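Local structure of down syndrome cell adhesion molecule, isoform AK (Drosophila melanogaster, 4WVR) at residues A[8-13]-A[84-89]; A[12-17]-A[95-100]; A[27-32]-A[66-71]. The protein acts in cell adhesion, probably by homodimerization in which immunoglobulin domains such as this one, isoform 5 of Ig7, pair with identical copies. All blocks are in the same frame, centred on the assembly; numbering follows the deposited sequence.

Contact 1 (A[8-13]-A[84-89]); sequences PSIAPF and CIAENK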
loop_
_atom_site.group_PDB
_atom_site.type_symbol
_atom_site.label_atom_id
_atom_site.label_comp_id
_atom_site.label_asym_id
_atom_site.label_seq_id
_atom_site.Cartn_x
_atom_site.Cartn_y
_atom_site.Cartn_z
ATOM N N PRO A 8 0.812 -18.932 6.567
ATOM C CA PRO A 8 0.449 -17.549 6.232
ATOM C C PRO A 8 -0.825 -17.463 5.403
ATOM O O PRO A 8 -1.031 -18.287 4.515
ATOM C CB PRO A 8 1.653 -17.050 5.416
ATOM C CG PRO A 8 2.751 -18.046 5.663
ATOM C CD PRO A 8 2.058 -19.346 5.902
ATOM N N SER A 9 -1.673 -16.484 5.704
ATOM C CA SER A 9 -2.808 -16.151 4.849
ATOM C C SER A 9 -2.703 -14.678 4.474
ATOM O O SER A 9 -2.291 -13.854 5.293
ATOM C CB SER A 9 -4.140 -16.443 5.541
ATOM O OG SER A 9 -4.380 -15.526 6.593
ATOM N N ILE A 10 -3.068 -14.352 3.239
ATOM C CA ILE A 10 -2.832 -13.016 2.703
ATOM C C ILE A 10 -4.111 -12.317 2.259
ATOM O O ILE A 10 -4.922 -12.893 1.535
ATOM C CB ILE A 10 -1.875 -13.069 1.497
ATOM C CG1 ILE A 10 -0.664 -13.951 1.809
ATOM C CG2 ILE A 10 -1.454 -11.658 1.078
ATOM C CD1 ILE A 10 0.196 -14.245 0.601
ATOM N N ALA A 11 -4.284 -11.070 2.685
ATOM C CA ALA A 11 -5.364 -10.244 2.163
ATOM C C ALA A 11 -5.118 -9.958 0.686
ATOM O O ALA A 11 -4.004 -9.606 0.294
ATOM C CB ALA A 11 -5.483 -8.945 2.948
ATOM N N PRO A 12 -6.155 -10.121 -0.144
ATOM C CA PRO A 12 -5.996 -9.843 -1.572
ATOM C C PRO A 12 -5.703 -8.367 -1.825
ATOM O O PRO A 12 -6.083 -7.517 -1.017
ATOM C CB PRO A 12 -7.349 -10.251 -2.164
ATOM C CG PRO A 12 -8.304 -10.183 -1.023
ATOM C CD PRO A 12 -7.516 -10.575 0.188
ATOM N N PHE A 13 -5.016 -8.077 -2.923
ATOM C CA PHE A 13 -4.766 -6.699 -3.321
ATOM C C PHE A 13 -5.055 -6.530 -4.806
ATOM O O PHE A 13 -5.240 -7.511 -5.520
ATOM C CB PHE A 13 -3.324 -6.280 -2.995
ATOM C CG PHE A 13 -2.267 -7.248 -3.477
ATOM C CD1 PHE A 13 -1.991 -7.390 -4.829
ATOM C CD2 PHE A 13 -1.524 -7.987 -2.569
ATOM C CE1 PHE A 13 -1.010 -8.267 -5.271
ATOM C CE2 PHE A 13 -0.535 -8.861 -3.001
ATOM C CZ PHE A 13 -0.283 -9.004 -4.354
ATOM N N CYS A 84 2.526 -12.023 -4.711
ATOM C CA CYS A 84 3.157 -11.967 -3.405
ATOM C C CYS A 84 3.135 -13.350 -2.783
ATOM O O CYS A 84 2.080 -13.976 -2.706
ATOM C CB CYS A 84 2.447 -10.979 -2.488
ATOM S SG CYS A 84 3.152 -10.962 -0.828
ATOM N N ILE A 85 4.297 -13.824 -2.347
ATOM C CA ILE A 85 4.400 -15.127 -1.706
ATOM C C ILE A 85 4.827 -14.985 -0.249
ATOM O O ILE A 85 5.857 -14.382 0.047
ATOM C CB ILE A 85 5.401 -16.039 -2.439
ATOM C CG1 ILE A 85 5.059 -16.114 -3.928
ATOM C CG2 ILE A 85 5.416 -17.428 -1.807
ATOM C CD1 ILE A 85 6.114 -16.803 -4.758
ATOM N N ALA A 86 4.026 -15.542 0.651
ATOM C CA ALA A 86 4.321 -15.509 2.080
ATOM C C ALA A 86 4.593 -16.911 2.610
ATOM O O ALA A 86 3.752 -17.802 2.486
ATOM C CB ALA A 86 3.175 -14.875 2.841
ATOM N N GLU A 87 5.766 -17.098 3.208
ATOM C CA GLU A 87 6.173 -18.406 3.712
ATOM C C GLU A 87 6.663 -18.369 5.151
ATOM O O GLU A 87 7.384 -17.458 5.554
ATOM C CB GLU A 87 7.280 -18.996 2.837
ATOM C CG GLU A 87 6.890 -19.250 1.400
ATOM C CD GLU A 87 8.099 -19.386 0.492
ATOM O OE1 GLU A 87 9.223 -19.077 0.938
ATOM O OE2 GLU A 87 7.922 -19.812 -0.666
ATOM N N ASN A 88 6.261 -19.374 5.919
ATOM C CA ASN A 88 6.883 -19.650 7.205
ATOM C C ASN A 88 7.245 -21.131 7.290
ATOM O O ASN A 88 7.207 -21.844 6.283
ATOM C CB ASN A 88 5.968 -19.237 8.363
ATOM C CG ASN A 88 4.602 -19.898 8.306
ATOM O OD1 ASN A 88 4.387 -20.859 7.567
ATOM N ND2 ASN A 88 3.668 -19.382 9.095
ATOM N N LYS A 89 7.592 -21.596 8.484
ATOM C CA LYS A 89 7.973 -22.991 8.659
ATOM C C LYS A 89 6.780 -23.920 8.445
ATOM O O LYS A 89 6.943 -25.053 7.991
ATOM C CB LYS A 89 8.577 -23.214 10.046
ATOM C CG LYS A 89 9.267 -21.992 10.634
ATOM C CD LYS A 89 9.969 -22.336 11.938
ATOM C CE LYS A 89 9.172 -21.858 13.141
ATOM N NZ LYS A 89 9.891 -22.101 14.422
#

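Contact 2 (A[12-17]-A[95-100]); sequences PFSFGD and TTSELK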
loop_
_atom_site.group_PDB
_atom_site.type_symbol
_atom_site.label_atom_id
_atom_site.label_comp_id
_atom_site.label_asym_id
_atom_site.label_seq_id
_atom_site.Cartn_x
_atom_site.Cartn_y
_atom_site.Cartn_z
ATOM N N PRO A 12 -6.155 -10.121 -0.144
ATOM C CA PRO A 12 -5.996 -9.843 -1.572
ATOM C C PRO A 12 -5.703 -8.367 -1.825
ATOM O O PRO A 12 -6.083 -7.517 -1.017
ATOM C CB PRO A 12 -7.349 -10.251 -2.164
ATOM C CG PRO A 12 -8.304 -10.183 -1.023
ATOM C CD PRO A 12 -7.516 -10.575 0.188
ATOM N N PHE A 13 -5.016 -8.077 -2.923
ATOM C CA PHE A 13 -4.766 -6.699 -3.321
ATOM C C PHE A 13 -5.055 -6.530 -4.806
ATOM O O PHE A 13 -5.240 -7.511 -5.520
ATOM C CB PHE A 13 -3.324 -6.280 -2.995
ATOM C CG PHE A 13 -2.267 -7.248 -3.477
ATOM C CD1 PHE A 13 -1.991 -7.390 -4.829
ATOM C CD2 PHE A 13 -1.524 -7.987 -2.569
ATOM C CE1 PHE A 13 -1.010 -8.267 -5.271
ATOM C CE2 PHE A 13 -0.535 -8.861 -3.001
ATOM C CZ PHE A 13 -0.283 -9.004 -4.354
ATOM N N SER A 14 -5.094 -5.287 -5.273
ATOM C CA SER A 14 -5.345 -5.030 -6.684
ATOM C C SER A 14 -4.754 -3.700 -7.141
ATOM O O SER A 14 -4.791 -2.715 -6.411
ATOM C CB SER A 14 -6.851 -5.055 -6.966
ATOM O OG SER A 14 -7.123 -4.751 -8.325
ATOM N N PHE A 15 -4.210 -3.684 -8.353
ATOM C CA PHE A 15 -3.785 -2.436 -8.976
ATOM C C PHE A 15 -4.998 -1.672 -9.496
ATOM O O PHE A 15 -4.909 -0.485 -9.808
ATOM C CB PHE A 15 -2.794 -2.695 -10.113
ATOM C CG PHE A 15 -1.485 -3.273 -9.659
ATOM C CD1 PHE A 15 -0.499 -2.458 -9.127
ATOM C CD2 PHE A 15 -1.239 -4.630 -9.767
ATOM C CE1 PHE A 15 0.712 -2.988 -8.707
ATOM C CE2 PHE A 15 -0.032 -5.167 -9.350
ATOM C CZ PHE A 15 0.945 -4.344 -8.821
ATOM N N GLY A 16 -6.133 -2.358 -9.587
ATOM C CA GLY A 16 -7.374 -1.715 -9.970
ATOM C C GLY A 16 -8.083 -2.345 -11.151
ATOM O O GLY A 16 -7.557 -3.247 -11.806
ATOM N N ASP A 17 -9.286 -1.846 -11.420
ATOM C CA ASP A 17 -10.133 -2.344 -12.497
ATOM C C ASP A 17 -9.537 -2.012 -13.858
ATOM O O ASP A 17 -9.484 -2.850 -14.758
ATOM C CB ASP A 17 -11.528 -1.726 -12.401
ATOM C CG ASP A 17 -11.909 -1.369 -10.978
ATOM O OD1 ASP A 17 -12.331 -2.274 -10.223
ATOM O OD2 ASP A 17 -11.757 -0.184 -10.610
ATOM N N THR A 95 -1.032 -14.575 -3.342
ATOM C CA THR A 95 -2.162 -13.881 -3.936
ATOM C C THR A 95 -1.606 -13.006 -5.052
ATOM O O THR A 95 -0.432 -12.628 -5.023
ATOM C CB THR A 95 -2.943 -13.047 -2.897
ATOM O OG1 THR A 95 -4.214 -12.667 -3.436
ATOM C CG2 THR A 95 -2.168 -11.801 -2.494
ATOM N N THR A 96 -2.428 -12.712 -6.051
ATOM C CA THR A 96 -1.929 -12.029 -7.238
ATOM C C THR A 96 -2.789 -10.846 -7.657
ATOM O O THR A 96 -3.897 -10.652 -7.154
ATOM C CB THR A 96 -1.838 -12.987 -8.444
ATOM O OG1 THR A 96 -3.157 -13.392 -8.825
ATOM C CG2 THR A 96 -1.008 -14.222 -8.113
ATOM N N SER A 97 -2.262 -10.065 -8.595
ATOM C CA SER A 97 -3.037 -9.036 -9.270
ATOM C C SER A 97 -2.374 -8.713 -10.598
ATOM O O SER A 97 -1.158 -8.549 -10.668
ATOM C CB SER A 97 -3.159 -7.775 -8.415
ATOM O OG SER A 97 -3.995 -6.818 -9.046
ATOM N N GLU A 98 -3.168 -8.633 -11.656
ATOM C CA GLU A 98 -2.602 -8.324 -12.957
ATOM C C GLU A 98 -2.565 -6.825 -13.183
ATOM O O GLU A 98 -3.580 -6.142 -13.051
ATOM C CB GLU A 98 -3.392 -8.999 -14.078
ATOM C CG GLU A 98 -2.758 -8.796 -15.444
ATOM C CD GLU A 98 -3.593 -9.360 -16.573
ATOM O OE1 GLU A 98 -4.713 -9.842 -16.302
ATOM O OE2 GLU A 98 -3.123 -9.322 -17.730
ATOM N N LEU A 99 -1.382 -6.318 -13.511
ATOM C CA LEU A 99 -1.230 -4.920 -13.886
ATOM C C LEU A 99 -1.357 -4.773 -15.397
ATOM O O LEU A 99 -0.646 -5.432 -16.154
ATOM C CB LEU A 99 0.118 -4.371 -13.412
ATOM C CG LEU A 99 0.392 -2.915 -13.791
ATOM C CD1 LEU A 99 -0.638 -1.997 -13.157
ATOM C CD2 LEU A 99 1.805 -2.504 -13.392
ATOM N N LYS A 100 -2.273 -3.915 -15.829
ATOM C CA LYS A 100 -2.456 -3.653 -17.250
ATOM C C LYS A 100 -2.044 -2.227 -17.586
ATOM O O LYS A 100 -2.368 -1.289 -16.858
ATOM C CB LYS A 100 -3.905 -3.909 -17.663
ATOM C CG LYS A 100 -4.304 -5.375 -17.590
ATOM C CD LYS A 100 -5.740 -5.597 -18.031
ATOM C CE LYS A 100 -6.096 -7.076 -18.000
ATOM N NZ LYS A 100 -7.528 -7.319 -18.334
HETATM O O HOH W 1 -5.082 -10.513 -4.680
HETATM O O HOH W 2 -6.589 -7.849 -9.155
#

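Contact 3 (A[27-32]-A[66-71]); sequences GVQCMV and TSVLNI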
loop_
_atom_site.group_PDB
_atom_site.type_symbol
_atom_site.label_atom_id
_atom_site.label_comp_id
_atom_site.label_asym_id
_atom_site.label_seq_id
_atom_site.Cartn_x
_atom_site.Cartn_y
_atom_site.Cartn_z
ATOM N N GLY A 27 0.960 0.777 -6.949
ATOM C CA GLY A 27 1.496 -0.040 -5.877
ATOM C C GLY A 27 0.457 -0.865 -5.152
ATOM O O GLY A 27 -0.746 -0.635 -5.295
ATOM N N VAL A 28 0.935 -1.836 -4.378
ATOM C CA VAL A 28 0.085 -2.675 -3.541
ATOM C C VAL A 28 0.793 -3.016 -2.233
ATOM O O VAL A 28 2.028 -2.969 -2.159
ATOM C CB VAL A 28 -0.299 -3.992 -4.246
ATOM C CG1 VAL A 28 -1.311 -3.744 -5.360
ATOM C CG2 VAL A 28 0.946 -4.697 -4.778
ATOM N N GLN A 29 0.008 -3.343 -1.206
ATOM C CA GLN A 29 0.546 -3.854 0.051
ATOM C C GLN A 29 0.181 -5.314 0.183
ATOM O O GLN A 29 -0.996 -5.672 0.090
ATOM C CB GLN A 29 -0.008 -3.120 1.270
ATOM C CG GLN A 29 0.478 -1.702 1.477
ATOM C CD GLN A 29 0.212 -1.194 2.888
ATOM O OE1 GLN A 29 0.185 -1.955 3.858
ATOM N NE2 GLN A 29 -0.083 0.089 2.988
ATOM N N CYS A 30 1.179 -6.156 0.422
ATOM C CA CYS A 30 0.933 -7.557 0.738
ATOM C C CYS A 30 0.845 -7.702 2.248
ATOM O O CYS A 30 1.860 -7.671 2.947
ATOM C CB CYS A 30 2.035 -8.450 0.170
ATOM S SG CYS A 30 1.773 -10.213 0.459
ATOM N N MET A 31 -0.373 -7.840 2.754
ATOM C CA MET A 31 -0.584 -7.868 4.193
ATOM C C MET A 31 -1.020 -9.249 4.655
ATOM O O MET A 31 -2.143 -9.684 4.400
ATOM C CB MET A 31 -1.613 -6.810 4.604
ATOM C CG MET A 31 -1.085 -5.377 4.500
ATOM S SD MET A 31 -2.373 -4.123 4.687
ATOM C CE MET A 31 -3.280 -4.347 3.157
ATOM N N VAL A 32 -0.107 -9.937 5.327
ATOM C CA VAL A 32 -0.391 -11.248 5.887
ATOM C C VAL A 32 -1.330 -11.103 7.081
ATOM O O VAL A 32 -1.144 -10.229 7.927
ATOM C CB VAL A 32 0.910 -11.963 6.310
ATOM C CG1 VAL A 32 0.604 -13.287 6.993
ATOM C CG2 VAL A 32 1.816 -12.167 5.103
ATOM N N THR A 66 3.998 -7.498 6.658
ATOM C CA THR A 66 3.584 -6.651 5.545
ATOM C C THR A 66 4.746 -6.291 4.628
ATOM O O THR A 66 5.807 -5.860 5.090
ATOM C CB THR A 66 2.921 -5.357 6.049
ATOM O OG1 THR A 66 1.733 -5.686 6.781
ATOM C CG2 THR A 66 2.552 -4.449 4.882
ATOM N N SER A 67 4.543 -6.482 3.328
ATOM C CA SER A 67 5.511 -6.042 2.335
ATOM C C SER A 67 4.834 -5.110 1.338
ATOM O O SER A 67 3.723 -5.382 0.882
ATOM C CB SER A 67 6.133 -7.235 1.610
ATOM O OG SER A 67 7.009 -6.808 0.579
ATOM N N VAL A 68 5.511 -4.015 1.005
ATOM C CA VAL A 68 4.955 -3.003 0.108
ATOM C C VAL A 68 5.671 -2.962 -1.237
ATOM O O VAL A 68 6.898 -2.881 -1.296
ATOM C CB VAL A 68 5.038 -1.601 0.727
ATOM C CG1 VAL A 68 4.253 -0.609 -0.120
ATOM C CG2 VAL A 68 4.523 -1.624 2.154
ATOM N N LEU A 69 4.901 -3.004 -2.317
ATOM C CA LEU A 69 5.467 -2.888 -3.653
ATOM C C LEU A 69 5.030 -1.563 -4.265
ATOM O O LEU A 69 3.858 -1.198 -4.192
ATOM C CB LEU A 69 5.041 -4.071 -4.531
ATOM C CG LEU A 69 5.636 -4.175 -5.941
ATOM C CD1 LEU A 69 5.821 -5.627 -6.334
ATOM C CD2 LEU A 69 4.753 -3.460 -6.963
ATOM N N ASN A 70 5.979 -0.836 -4.847
ATOM C CA ASN A 70 5.676 0.429 -5.510
ATOM C C ASN A 70 6.364 0.531 -6.861
ATOM O O ASN A 70 7.541 0.199 -7.000
ATOM C CB ASN A 70 6.084 1.621 -4.631
ATOM C CG ASN A 70 5.717 2.960 -5.252
ATOM O OD1 ASN A 70 6.585 3.727 -5.676
ATOM N ND2 ASN A 70 4.421 3.242 -5.322
ATOM N N ILE A 71 5.618 0.986 -7.859
ATOM C CA ILE A 71 6.194 1.291 -9.156
ATOM C C ILE A 71 6.083 2.791 -9.366
ATOM O O ILE A 71 5.020 3.294 -9.733
ATOM C CB ILE A 71 5.493 0.535 -10.293
ATOM C CG1 ILE A 71 5.458 -0.964 -9.986
ATOM C CG2 ILE A 71 6.189 0.811 -11.622
ATOM C CD1 ILE A 71 4.703 -1.782 -11.020
#

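Contact 1 (A[8-13]-A[84-89])
The Pro-8 ring lies obliquely across the carboxamide of Asn-88, its CD only 3.2 Å from Asn-88 OD1. Pro-8 CG reaches back along the chain to Ala-86 O, 3.3 Å away, while the CB atoms of Pro-8 and Ala-86 meet at 3.7 Å. One proline thus covers the chain from Ala-86 to Asn-88. Asn-88 CG sits between its own backbone N and carbonyl carbon (chi1 56°), which swings the amide up to the ring. That amide is busy: ND2 donates to Val-6 O and Asp-36 O, and OD1 accepts from Gly-91 N. A leucine in its place would probably leave the carbonyls of Val-6 and Asp-36 and the N-H of Gly-91 without their partner. In immunoglobulin terms, 8-13 takes the place of strand A, running along the edge of the sheet that holds 26-31, while 84-87 is the end of strand F in the other sheet; the end-to-end directions of the touching parts are 167° apart. Further along, Ile-10 comes in with its CD1 methyl, which touches Ala-86 CB at 3.8 Å and lies as close to Cys-84 O. Phe-13 brings its ring edge instead: CE2 is 3.7 Å from Cys-84 CB, which lies near the ring plane. Cys-84 SG forms the disulfide with Cys-30, and Phe-13 also meets the indole of Trp-43, with the ring planes at about 35°.

Contact 2 (A[12-17]-A[95-100])
Phe-15 and Ser-97 share the one direct hydrogen bond between these segments: the backbone N of Phe-15 donates to Ser-97 OG over 3.2 Å, at an N-H...O angle of 155°. Ser-97 OG is carried up to that N-H because it stands anti to its own backbone N (chi1 -176°). On the other segment Ser-14 OG accepts from Gly-16 N, an ST turn that bends the chain just after Phe-15.

Two waters add to the polar contact. Water 1 accepts from Phe-13 N and from Thr-95 OG1, the latter at 2.6 Å, and donates to Thr-96 O, so it takes the place of a backbone-to-backbone bond. Water 2 lies 2.8 Å from Ser-97 OG and is held only weakly by Ser-14 OG. The end-to-end directions of 12-15 and 95-99 are only 8° apart, an arrangement that resembles the parallel A'-G pairing of many immunoglobulin domains, though no backbone-to-backbone bond forms and 12-17 is not a regular strand.

The apolar contacts lie on the inner side. Thr-95 CG2 presses obliquely on Phe-13 CE2 at 3.4 Å, whereas Ser-97 CB meets the same ring at its edge. Leu-99 crosses Phe-15 at about a right angle; its CB makes a CH-pi contact over one ring face, 4.2 Å from the centroid, and its CD1 packs on Phe-15 CB. Phe-15 also meets the ring of Phe-82, and Leu-99 touches Phe-82 too.

Contact 3 (A[27-32]-A[66-71])
Strands B and E of the immunoglobulin sandwich pair here, 27-31 against 66-71, antiparallel with the axes at 167° and 4.6 Å apart at closest approach. Two hydrogen-bonded pairs hold them. Val-28 and Leu-69 exchange both backbone bonds, the one from Leu-69 N to Val-28 O measuring 2.9 Å; Cys-30 and Ser-67 do the same, with Cys-30 N to Ser-67 O at 2.7 Å. Thr-66, in the non-hydrogen-bonded pair with Met-31, turns its CA hydrogen toward Cys-30 O, 3.3 Å from CA. Gly-27 CA comes within 3.1 Å of Leu-69 O, and a CB on it would clash with that oxygen.

On the inner face Val-28 and Leu-69 lie side by side, CG2 to CB 4.1 Å. On the outer face Gln-29 runs beside Val-68, then crosses Thr-66 obliquely to bring OE1 to 3.6 Å from Thr-66 CG2. Met-31 lies alongside Thr-66, CG against OG1, before bending away at chi3 (-70°).

This outer face meets the second subunit: Gln-29 NE2 donates to Leu-69 O of that subunit, and Thr-66 OG1 bonds Asn-25 ND2 of the same neighbour. Inward, Ser-67 OG bonds Trp-43 NE1 of strand 40-45, Cys-30 is disulfide-linked to Cys-84 of strand 80-87, and the far side of 66-71 is flanked by strand 57-63.

Overall arrangement
The Cys-30–Cys-84 disulfide, 2.0 Å between the SG atoms, ties contact 3, in one sheet, to the 84-87 strand of contact 1, in the other. Contacts 1 and 2 start from the same N-terminal run, sharing Pro-12 and Phe-13, and end on adjacent strands, where Cys-84 N and Thr-95 O lie 3.0 Å apart. That run also borders the first sheet: Ala-11 N is 3.1 Å from Met-31 O. The run thus begins beside strand 26-31 and ends along strand 92-99, consistent with the A-to-A' switch of many immunoglobulin domains. The centre of contact 3 lies about 11 Å from those of contacts 1 and 2; among the three, contact 3 alone touches the second subunit.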